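Sulfate adenylyltransferase (PDB 4DNX) catalyses the transfer of the adenylyl group of ATP to sulfate, giving adenosine 5'-phosphosulfate and diphosphate, in dissimilatory sulfur metabolism. Local coordinates at residues R13-P18 with H22-E27; R98-D103 with N109-V114; P104-N109 with N165-Q170. One frame throughout, in Å; residues are numbered along the deposited sequence.

In the fold
From the N terminus, contact 1 comes first: 13-18 runs into helix 18-28, and 22-27, one turn further along that helix, packs beside the residues leading into it. This loop is complete before contact 2 begins. Contact 2 closes the beta hairpin of strands 98-102 and 111-116. Contact 3 crosses it along the chain, because 104-109 is the hairpin's own connection and 165-170 lies well beyond the hairpin. The two share Asn109. Glu27 forms a salt bridge with Arg98, joining contacts 1 and 2. Asp103 with Ser167 probably joins contacts 2 and 3, and Phe14 packs on Phe166 between contacts 1 and 3. The first helix, the mixed sheet and helix 167-172 are so tied together.

Contact 1 (R13-P18 with H22-E27); sequences RFVYDP and HRLSSE
Val15 and Leu24 meet through single methyl groups, with Val15 CG2 3.7 Å from Leu24 CD1. The two side chains approach at a slant. Val15 CG2 lies anti to its own carbonyl carbon, on the side of the backbone N, and this turns it to the helix. The second meeting is polar. The backbone N of His22 donates to Pro18 O at 2.9 Å, with an angle of 160° at the hydrogen. This is the i to i+4 bond of an alpha helix, within the first turn of helix 18-28.

The same oxygen also lies under the imidazole. Pro18 O sits 3.1 Å from the ring plane of His22, over the ring centre. The ring nitrogens are poorly angled for a bond to it. With chi1 at -58°, His22 CG stays beside its backbone N, and the ring folds back over the carbonyl. The far end of the ring is held elsewhere: NE2 bonds to Asp172 of the second subunit. The Pro18 ring packs on Phe173 of that subunit, so the helix start belongs to the dimer interface.

The approach to the helix lies within the PUA-like region of the protein. Asp17 is the N-cap, and its OD2 accepts from Gln20 N. Val15 centres an inverse gamma turn, with a weak bond of 3.1 Å from Tyr16 N to Phe14 O. Further out, Gln162 of strand 155-163 touches both Val15 and Leu24. The side chain of Val15 also comes within about 3 Å (nearest atoms) of a bound MES molecule, which probably came from the crystallisation liquor.

Contact 2 (R98-D103 with N109-V114); sequences RIALRD and NPVLAV
Asn109 meets Asp103 at the loop end of a beta hairpin built from strands 98-102 and 111-116. Asn109 ND2 donates to Asp103 O at 3.0 Å. The bond is almost straight, and the acceptor lies in the amide plane. The carbonyl of Asn109 works in the other direction. Its O takes a bond from Arg102 NH1 at 3.0 Å and lies at the edge of the guanidinium, close to its plane. Arg102 NH2 makes a salt bridge with Glu29, so bonds to Asn109 and Glu29 help fix the rotation of this group.

Pro110 O accepts from Asp103 N at 2.9 Å. Val111 pairs with Arg102 as an antiparallel non-hydrogen-bonded pair. Val111 CG2 sits over a face of the Arg102 guanidinium, 3.8 Å from CZ. It also touches Ala100 CB.

The register then slips by one residue. Leu112 and Ala113 both face Leu101, which makes a classic beta bulge. Leu101 O receives Leu112 N at 2.8 Å and Ala113 N in a weak bond at 3.3 Å. In return, Leu101 N donates to Ala113 O at 2.9 Å.

Val114 pairs with Ala100 in a non-hydrogen-bonded pair. Its CG1 is anti to the backbone N (chi1 174°) and reaches the guanidinium of Arg98. The NE of Arg98 makes a salt bridge with Glu27 of helix 18-28, and its NH1 with Asp116, further along the second strand. One face of the guanidinium is turned to the valine, whose CG1 lies 3.7 Å from Arg98 CZ, over the centre of the group.

Contact 3 (P104-N109 with N165-Q170); sequences PNVEGN and NFSYFQ
Asn105 and Tyr168 make the closest van der Waals contact. Asn105 CB lies 3.7 Å from Tyr168 CD1 and approaches the ring at an oblique angle. The amide plane stands nearly upright to the ring, at 89°. Tyr168 CG sits between its backbone N and carbonyl carbon (chi1 73°), which brings the CD1-CE1 side of the ring beside the asparagine. The apolar pair is looser: Val106 CG2 lies 4.3 Å from Tyr168 CB. The same methyl is 4.1 Å from Ser167 OG. With the ring cut back to an alanine here, Asn105 CB would probably lose its neighbour, and a gap would be likely to open between the loop and the helix.

No direct hydrogen bond crosses between the segments, but a water does. It accepts from Asn105 ND2 at 3.0 Å and donates to Ser167 OG at 2.7 Å. Ser38 also binds Asn105 ND2, and Asp103 binds Ser167 OG. Tyr168 N is buried here and has no partner in the model.

Turns shape both sides. Val106 to Asn109 form a type II beta turn, closed by Asn109 N to Val106 O. Asn165 OD1 accepts from Ser167 N at 3.0 Å, on a lone pair, in an Asx turn.

The contact sets the connection of hairpin 98-102 and 111-116 against the segment 165-170, which leads into helix 167-172. Helix 38-48 flanks both, with Ala41 touching Pro104 and Val45 touching Ser167.

Contact 1 (R13-P18 with H22-E27)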
loop_
_atom_site.group_PDB
_atom_site.type_symbol
_atom_site.label_atom_id
_atom_site.label_comp_id
_atom_site.label_asym_id
_atom_site.label_seq_id
_atom_site.Cartn_x
_atom_site.Cartn_y
_atom_site.Cartn_z
ATOM N N ARG A 13 5.557 -5.917 -14.052
ATOM C CA ARG A 13 5.602 -7.371 -14.220
ATOM C C ARG A 13 4.812 -8.116 -13.129
ATOM O O ARG A 13 4.682 -9.346 -13.159
ATOM C CB ARG A 13 7.072 -7.864 -14.279
ATOM C CG ARG A 13 7.904 -7.183 -15.411
ATOM C CD ARG A 13 7.269 -7.388 -16.792
ATOM N NE ARG A 13 7.268 -8.778 -17.194
ATOM C CZ ARG A 13 6.798 -9.229 -18.356
ATOM N NH1 ARG A 13 6.293 -8.366 -19.258
ATOM N NH2 ARG A 13 6.825 -10.541 -18.626
ATOM N N PHE A 14 4.231 -7.371 -12.200
ATOM C CA PHE A 14 3.341 -7.993 -11.184
ATOM C C PHE A 14 2.072 -8.535 -11.816
ATOM O O PHE A 14 1.501 -7.922 -12.737
ATOM C CB PHE A 14 2.973 -6.992 -10.057
ATOM C CG PHE A 14 2.026 -7.553 -9.049
ATOM C CD1 PHE A 14 2.455 -8.500 -8.091
ATOM C CD2 PHE A 14 0.705 -7.116 -9.024
ATOM C CE1 PHE A 14 1.533 -9.020 -7.166
ATOM C CE2 PHE A 14 -0.232 -7.618 -8.124
ATOM C CZ PHE A 14 0.170 -8.571 -7.176
ATOM N N VAL A 15 1.643 -9.709 -11.323
ATOM C CA VAL A 15 0.399 -10.315 -11.866
ATOM C C VAL A 15 -0.815 -9.686 -11.138
ATOM O O VAL A 15 -1.350 -10.220 -10.142
ATOM C CB VAL A 15 0.410 -11.829 -11.721
ATOM C CG1 VAL A 15 -0.856 -12.455 -12.409
ATOM C CG2 VAL A 15 1.683 -12.359 -12.366
ATOM N N TYR A 16 -1.300 -8.574 -11.694
ATOM C CA TYR A 16 -2.464 -7.868 -11.116
ATOM C C TYR A 16 -3.816 -8.613 -11.145
ATOM O O TYR A 16 -4.653 -8.372 -10.283
ATOM C CB TYR A 16 -2.657 -6.499 -11.770
ATOM C CG TYR A 16 -1.755 -5.414 -11.235
ATOM C CD1 TYR A 16 -2.061 -4.748 -10.039
ATOM C CD2 TYR A 16 -0.585 -5.065 -11.922
ATOM C CE1 TYR A 16 -1.217 -3.767 -9.525
ATOM C CE2 TYR A 16 0.278 -4.045 -11.418
ATOM C CZ TYR A 16 -0.091 -3.385 -10.234
ATOM O OH TYR A 16 0.705 -2.405 -9.714
ATOM N N ASP A 17 -4.047 -9.499 -12.129
ATOM C CA ASP A 17 -5.291 -10.232 -12.213
ATOM C C ASP A 17 -5.264 -11.340 -11.152
ATOM O O ASP A 17 -4.400 -12.206 -11.243
ATOM C CB ASP A 17 -5.417 -10.860 -13.603
ATOM C CG ASP A 17 -6.715 -11.626 -13.774
ATOM O OD1 ASP A 17 -7.775 -11.005 -13.633
ATOM O OD2 ASP A 17 -6.681 -12.845 -14.053
ATOM N N PRO A 18 -6.163 -11.321 -10.161
ATOM C CA PRO A 18 -6.081 -12.286 -9.056
ATOM C C PRO A 18 -6.261 -13.743 -9.517
ATOM O O PRO A 18 -5.609 -14.619 -8.975
ATOM C CB PRO A 18 -7.221 -11.875 -8.128
ATOM C CG PRO A 18 -7.355 -10.425 -8.375
ATOM C CD PRO A 18 -7.018 -10.166 -9.802
ATOM N N HIS A 22 -3.418 -16.571 -8.835
ATOM C CA HIS A 22 -3.665 -17.843 -8.125
ATOM C C HIS A 22 -3.213 -19.026 -8.969
ATOM O O HIS A 22 -2.598 -19.962 -8.455
ATOM C CB HIS A 22 -5.151 -18.004 -7.743
ATOM C CG HIS A 22 -5.687 -16.892 -6.887
ATOM N ND1 HIS A 22 -7.038 -16.631 -6.773
ATOM C CD2 HIS A 22 -5.053 -15.982 -6.103
ATOM C CE1 HIS A 22 -7.214 -15.605 -5.953
ATOM N NE2 HIS A 22 -6.026 -15.179 -5.554
ATOM N N ARG A 23 -3.493 -18.978 -10.272
ATOM C CA ARG A 23 -3.068 -20.081 -11.155
ATOM C C ARG A 23 -1.538 -20.221 -11.232
ATOM O O ARG A 23 -1.009 -21.365 -11.206
ATOM C CB ARG A 23 -3.648 -19.900 -12.554
ATOM C CG ARG A 23 -5.133 -20.224 -12.582
ATOM C CD ARG A 23 -5.864 -19.591 -13.763
ATOM N NE ARG A 23 -5.459 -20.179 -15.031
ATOM C CZ ARG A 23 -6.087 -21.182 -15.639
ATOM N NH1 ARG A 23 -7.166 -21.735 -15.089
ATOM N NH2 ARG A 23 -5.624 -21.642 -16.793
ATOM N N LEU A 24 -0.850 -19.078 -11.322
ATOM C CA LEU A 24 0.613 -19.063 -11.390
ATOM C C LEU A 24 1.235 -19.529 -10.069
ATOM O O LEU A 24 2.225 -20.285 -10.059
ATOM C CB LEU A 24 1.136 -17.662 -11.767
ATOM C CG LEU A 24 0.939 -17.327 -13.263
ATOM C CD1 LEU A 24 1.310 -15.858 -13.616
ATOM C CD2 LEU A 24 1.739 -18.279 -14.148
ATOM N N SER A 25 0.674 -19.052 -8.960
ATOM C CA SER A 25 1.156 -19.476 -7.632
ATOM C C SER A 25 1.036 -20.990 -7.492
ATOM O O SER A 25 1.953 -21.661 -6.974
ATOM C CB SER A 25 0.332 -18.832 -6.516
ATOM O OG SER A 25 0.702 -17.492 -6.455
ATOM N N SER A 26 -0.095 -21.527 -7.944
ATOM C CA SER A 26 -0.304 -22.974 -7.894
ATOM C C SER A 26 0.707 -23.709 -8.751
ATOM O O SER A 26 1.300 -24.710 -8.310
ATOM C CB SER A 26 -1.720 -23.319 -8.360
ATOM O OG SER A 26 -2.617 -23.148 -7.291
ATOM N N GLU A 27 0.902 -23.218 -9.972
ATOM C CA GLU A 27 1.859 -23.806 -10.922
ATOM C C GLU A 27 3.273 -23.799 -10.368
ATOM O O GLU A 27 4.017 -24.771 -10.552
ATOM C CB GLU A 27 1.868 -23.012 -12.234
ATOM C CG GLU A 27 2.646 -23.686 -13.358
ATOM C CD GLU A 27 2.829 -22.824 -14.612
ATOM O OE1 GLU A 27 2.288 -21.690 -14.670
ATOM O OE2 GLU A 27 3.540 -23.286 -15.555
#

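Contact 2 (R98-D103 with N109-V114)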
loop_
_atom_site.group_PDB
_atom_site.type_symbol
_atom_site.label_atom_id
_atom_site.label_comp_id
_atom_site.label_asym_id
_atom_site.label_seq_id
_atom_site.Cartn_x
_atom_site.Cartn_y
_atom_site.Cartn_z
ATOM N N ARG A 98 10.675 -23.168 -17.898
ATOM C CA ARG A 98 9.840 -22.384 -16.998
ATOM C C ARG A 98 10.208 -22.827 -15.574
ATOM O O ARG A 98 10.229 -24.048 -15.286
ATOM C CB ARG A 98 8.385 -22.693 -17.300
ATOM C CG ARG A 98 7.379 -21.869 -16.591
ATOM C CD ARG A 98 6.129 -21.912 -17.471
ATOM N NE ARG A 98 5.014 -21.275 -16.813
ATOM C CZ ARG A 98 4.774 -19.969 -16.857
ATOM N NH1 ARG A 98 5.572 -19.164 -17.548
ATOM N NH2 ARG A 98 3.725 -19.468 -16.215
ATOM N N ILE A 99 10.550 -21.847 -14.722
ATOM C CA ILE A 99 11.087 -22.148 -13.395
ATOM C C ILE A 99 10.512 -21.166 -12.383
ATOM O O ILE A 99 9.970 -20.118 -12.775
ATOM C CB ILE A 99 12.633 -22.079 -13.380
ATOM C CG1 ILE A 99 13.115 -20.620 -13.594
ATOM C CG2 ILE A 99 13.208 -23.050 -14.431
ATOM C CD1 ILE A 99 14.631 -20.392 -13.310
ATOM N N ALA A 100 10.612 -21.493 -11.098
ATOM C CA ALA A 100 10.193 -20.584 -10.011
ATOM C C ALA A 100 11.455 -19.970 -9.415
ATOM O O ALA A 100 12.451 -20.668 -9.177
ATOM C CB ALA A 100 9.405 -21.345 -8.923
ATOM N N LEU A 101 11.422 -18.661 -9.210
ATOM C CA LEU A 101 12.517 -17.936 -8.512
ATOM C C LEU A 101 12.083 -17.723 -7.058
ATOM O O LEU A 101 11.041 -17.140 -6.802
ATOM C CB LEU A 101 12.760 -16.583 -9.184
ATOM C CG LEU A 101 13.051 -16.564 -10.691
ATOM C CD1 LEU A 101 13.358 -15.156 -11.153
ATOM C CD2 LEU A 101 14.185 -17.570 -11.076
ATOM N N ARG A 102 12.889 -18.213 -6.103
ATOM C CA ARG A 102 12.510 -18.228 -4.687
ATOM C C ARG A 102 13.295 -17.124 -3.965
ATOM O O ARG A 102 14.405 -16.817 -4.357
ATOM C CB ARG A 102 12.779 -19.594 -4.088
ATOM C CG ARG A 102 11.704 -20.638 -4.570
ATOM C CD ARG A 102 11.921 -22.012 -3.979
ATOM N NE ARG A 102 10.781 -22.887 -4.305
ATOM C CZ ARG A 102 9.610 -22.969 -3.647
ATOM N NH1 ARG A 102 9.307 -22.167 -2.600
ATOM N NH2 ARG A 102 8.688 -23.819 -4.092
ATOM N N ASP A 103 12.674 -16.533 -2.946
ATOM C CA ASP A 103 13.156 -15.333 -2.260
ATOM C C ASP A 103 14.213 -15.720 -1.189
ATOM O O ASP A 103 13.907 -16.461 -0.266
ATOM C CB ASP A 103 11.946 -14.680 -1.561
ATOM C CG ASP A 103 12.180 -13.243 -1.208
ATOM O OD1 ASP A 103 13.357 -12.809 -0.988
ATOM O OD2 ASP A 103 11.156 -12.492 -1.175
ATOM N N ASN A 109 11.990 -19.507 1.972
ATOM C CA ASN A 109 12.252 -19.184 0.555
ATOM C C ASN A 109 11.008 -19.380 -0.317
ATOM O O ASN A 109 11.026 -20.179 -1.251
ATOM C CB ASN A 109 13.407 -20.054 -0.011
ATOM C CG ASN A 109 14.656 -20.004 0.877
ATOM O OD1 ASN A 109 15.126 -21.049 1.393
ATOM N ND2 ASN A 109 15.176 -18.787 1.074
ATOM N N PRO A 110 9.964 -18.616 -0.049
ATOM C CA PRO A 110 8.744 -18.702 -0.911
ATOM C C PRO A 110 8.999 -18.237 -2.339
ATOM O O PRO A 110 9.973 -17.526 -2.651
ATOM C CB PRO A 110 7.809 -17.687 -0.254
ATOM C CG PRO A 110 8.731 -16.651 0.354
ATOM C CD PRO A 110 9.819 -17.554 0.966
ATOM N N VAL A 111 8.117 -18.649 -3.246
ATOM C CA VAL A 111 8.236 -18.176 -4.620
ATOM C C VAL A 111 7.984 -16.690 -4.748
ATOM O O VAL A 111 6.963 -16.158 -4.240
ATOM C CB VAL A 111 7.200 -18.925 -5.516
ATOM C CG1 VAL A 111 7.294 -18.378 -6.952
ATOM C CG2 VAL A 111 7.488 -20.435 -5.510
ATOM N N LEU A 112 8.903 -16.008 -5.433
ATOM C CA LEU A 112 8.801 -14.550 -5.680
ATOM C C LEU A 112 8.305 -14.270 -7.119
ATOM O O LEU A 112 7.530 -13.329 -7.356
ATOM C CB LEU A 112 10.176 -13.889 -5.456
ATOM C CG LEU A 112 10.386 -12.420 -5.811
ATOM C CD1 LEU A 112 9.445 -11.529 -5.017
ATOM C CD2 LEU A 112 11.838 -11.996 -5.581
ATOM N N ALA A 113 8.692 -15.127 -8.074
ATOM C CA ALA A 113 8.363 -14.863 -9.499
ATOM C C ALA A 113 8.470 -16.182 -10.251
ATOM O O ALA A 113 9.080 -17.128 -9.768
ATOM C CB ALA A 113 9.359 -13.847 -10.121
ATOM N N VAL A 114 7.811 -16.213 -11.412
ATOM C CA VAL A 114 7.924 -17.324 -12.354
ATOM C C VAL A 114 8.675 -16.775 -13.577
ATOM O O VAL A 114 8.387 -15.671 -14.046
ATOM C CB VAL A 114 6.501 -17.814 -12.757
ATOM C CG1 VAL A 114 6.586 -18.871 -13.847
ATOM C CG2 VAL A 114 5.793 -18.385 -11.553
#

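Contact 3 (P104-N109 with N165-Q170)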
loop_
_atom_site.group_PDB
_atom_site.type_symbol
_atom_site.label_atom_id
_atom_site.label_comp_id
_atom_site.label_asym_id
_atom_site.label_seq_id
_atom_site.Cartn_x
_atom_site.Cartn_y
_atom_site.Cartn_z
ATOM N N PRO A 104 15.416 -15.150 -1.293
ATOM C CA PRO A 104 16.440 -15.417 -0.265
ATOM C C PRO A 104 16.195 -14.706 1.058
ATOM O O PRO A 104 16.855 -15.047 2.070
ATOM C CB PRO A 104 17.726 -14.887 -0.921
ATOM C CG PRO A 104 17.276 -13.708 -1.740
ATOM C CD PRO A 104 15.949 -14.288 -2.358
ATOM N N ASN A 105 15.260 -13.762 1.078
ATOM C CA ASN A 105 15.097 -12.867 2.249
ATOM C C ASN A 105 13.801 -13.065 3.051
ATOM O O ASN A 105 13.383 -12.197 3.828
ATOM C CB ASN A 105 15.196 -11.419 1.808
ATOM C CG ASN A 105 16.574 -11.060 1.260
ATOM O OD1 ASN A 105 17.646 -11.485 1.797
ATOM N ND2 ASN A 105 16.562 -10.278 0.207
ATOM N N VAL A 106 13.145 -14.186 2.809
ATOM C CA VAL A 106 11.947 -14.596 3.550
ATOM C C VAL A 106 12.106 -16.031 3.995
ATOM O O VAL A 106 12.450 -16.910 3.171
ATOM C CB VAL A 106 10.648 -14.391 2.676
ATOM C CG1 VAL A 106 9.406 -14.864 3.471
ATOM C CG2 VAL A 106 10.529 -12.907 2.251
ATOM N N GLU A 107 11.858 -16.279 5.290
ATOM C CA GLU A 107 12.055 -17.622 5.900
ATOM C C GLU A 107 11.299 -18.679 5.089
ATOM O O GLU A 107 10.125 -18.489 4.744
ATOM C CB GLU A 107 11.605 -17.621 7.373
ATOM C CG GLU A 107 11.987 -18.872 8.208
ATOM C CD GLU A 107 11.904 -18.625 9.734
ATOM O OE1 GLU A 107 11.917 -17.444 10.185
ATOM O OE2 GLU A 107 11.826 -19.623 10.497
ATOM N N GLY A 108 11.987 -19.770 4.757
ATOM C CA GLY A 108 11.403 -20.847 3.948
ATOM C C GLY A 108 11.505 -20.677 2.433
ATOM O O GLY A 108 11.111 -21.604 1.692
ATOM N N ASN A 109 11.990 -19.507 1.972
ATOM C CA ASN A 109 12.252 -19.184 0.555
ATOM C C ASN A 109 11.008 -19.380 -0.317
ATOM O O ASN A 109 11.026 -20.179 -1.251
ATOM C CB ASN A 109 13.407 -20.054 -0.011
ATOM C CG ASN A 109 14.656 -20.004 0.877
ATOM O OD1 ASN A 109 15.126 -21.049 1.393
ATOM N ND2 ASN A 109 15.176 -18.787 1.074
ATOM N N ASN A 165 4.707 -11.363 -5.794
ATOM C CA ASN A 165 4.644 -10.533 -4.564
ATOM C C ASN A 165 5.817 -9.594 -4.519
ATOM O O ASN A 165 6.712 -9.619 -5.408
ATOM C CB ASN A 165 4.582 -11.397 -3.290
ATOM C CG ASN A 165 5.770 -12.326 -3.154
ATOM O OD1 ASN A 165 6.893 -11.881 -2.891
ATOM N ND2 ASN A 165 5.523 -13.632 -3.349
ATOM N N PHE A 166 5.799 -8.715 -3.505
ATOM C CA PHE A 166 6.877 -7.733 -3.344
ATOM C C PHE A 166 7.742 -8.021 -2.155
ATOM O O PHE A 166 8.337 -7.086 -1.567
ATOM C CB PHE A 166 6.263 -6.333 -3.275
ATOM C CG PHE A 166 5.477 -5.982 -4.533
ATOM C CD1 PHE A 166 6.123 -5.936 -5.763
ATOM C CD2 PHE A 166 4.132 -5.639 -4.486
ATOM C CE1 PHE A 166 5.440 -5.617 -6.942
ATOM C CE2 PHE A 166 3.443 -5.282 -5.685
ATOM C CZ PHE A 166 4.090 -5.271 -6.900
ATOM N N SER A 167 7.842 -9.300 -1.819
ATOM C CA SER A 167 8.836 -9.750 -0.806
ATOM C C SER A 167 8.530 -9.107 0.592
ATOM O O SER A 167 7.375 -8.678 0.913
ATOM C CB SER A 167 10.252 -9.473 -1.359
ATOM O OG SER A 167 11.303 -10.039 -0.533
ATOM N N TYR A 168 9.568 -9.000 1.430
ATOM C CA TYR A 168 9.428 -8.473 2.751
ATOM C C TYR A 168 9.238 -6.964 2.720
ATOM O O TYR A 168 8.815 -6.379 3.743
ATOM C CB TYR A 168 10.669 -8.853 3.607
ATOM C CG TYR A 168 11.922 -8.100 3.253
ATOM C CD1 TYR A 168 12.808 -8.584 2.281
ATOM C CD2 TYR A 168 12.250 -6.927 3.921
ATOM C CE1 TYR A 168 13.986 -7.880 1.952
ATOM C CE2 TYR A 168 13.368 -6.216 3.586
ATOM C CZ TYR A 168 14.255 -6.705 2.649
ATOM O OH TYR A 168 15.396 -5.999 2.352
ATOM N N PHE A 169 9.498 -6.320 1.579
ATOM C CA PHE A 169 9.362 -4.853 1.530
ATOM C C PHE A 169 7.895 -4.460 1.775
ATOM O O PHE A 169 7.610 -3.436 2.429
ATOM C CB PHE A 169 9.802 -4.318 0.164
ATOM C CG PHE A 169 11.231 -4.669 -0.194
ATOM C CD1 PHE A 169 12.304 -4.133 0.551
ATOM C CD2 PHE A 169 11.514 -5.551 -1.223
ATOM C CE1 PHE A 169 13.645 -4.425 0.213
ATOM C CE2 PHE A 169 12.854 -5.879 -1.566
ATOM C CZ PHE A 169 13.927 -5.314 -0.843
ATOM N N GLN A 170 6.963 -5.221 1.186
ATOM C CA GLN A 170 5.543 -4.976 1.459
ATOM C C GLN A 170 5.078 -5.527 2.782
ATOM O O GLN A 170 4.424 -4.793 3.539
ATOM C CB GLN A 170 4.575 -5.396 0.321
ATOM C CG GLN A 170 3.190 -4.694 0.530
ATOM C CD GLN A 170 2.276 -4.741 -0.692
ATOM O OE1 GLN A 170 2.157 -5.791 -1.327
ATOM N NE2 GLN A 170 1.587 -3.599 -0.991
HETATM O O HOH W 1 13.914 -10.135 -1.186
#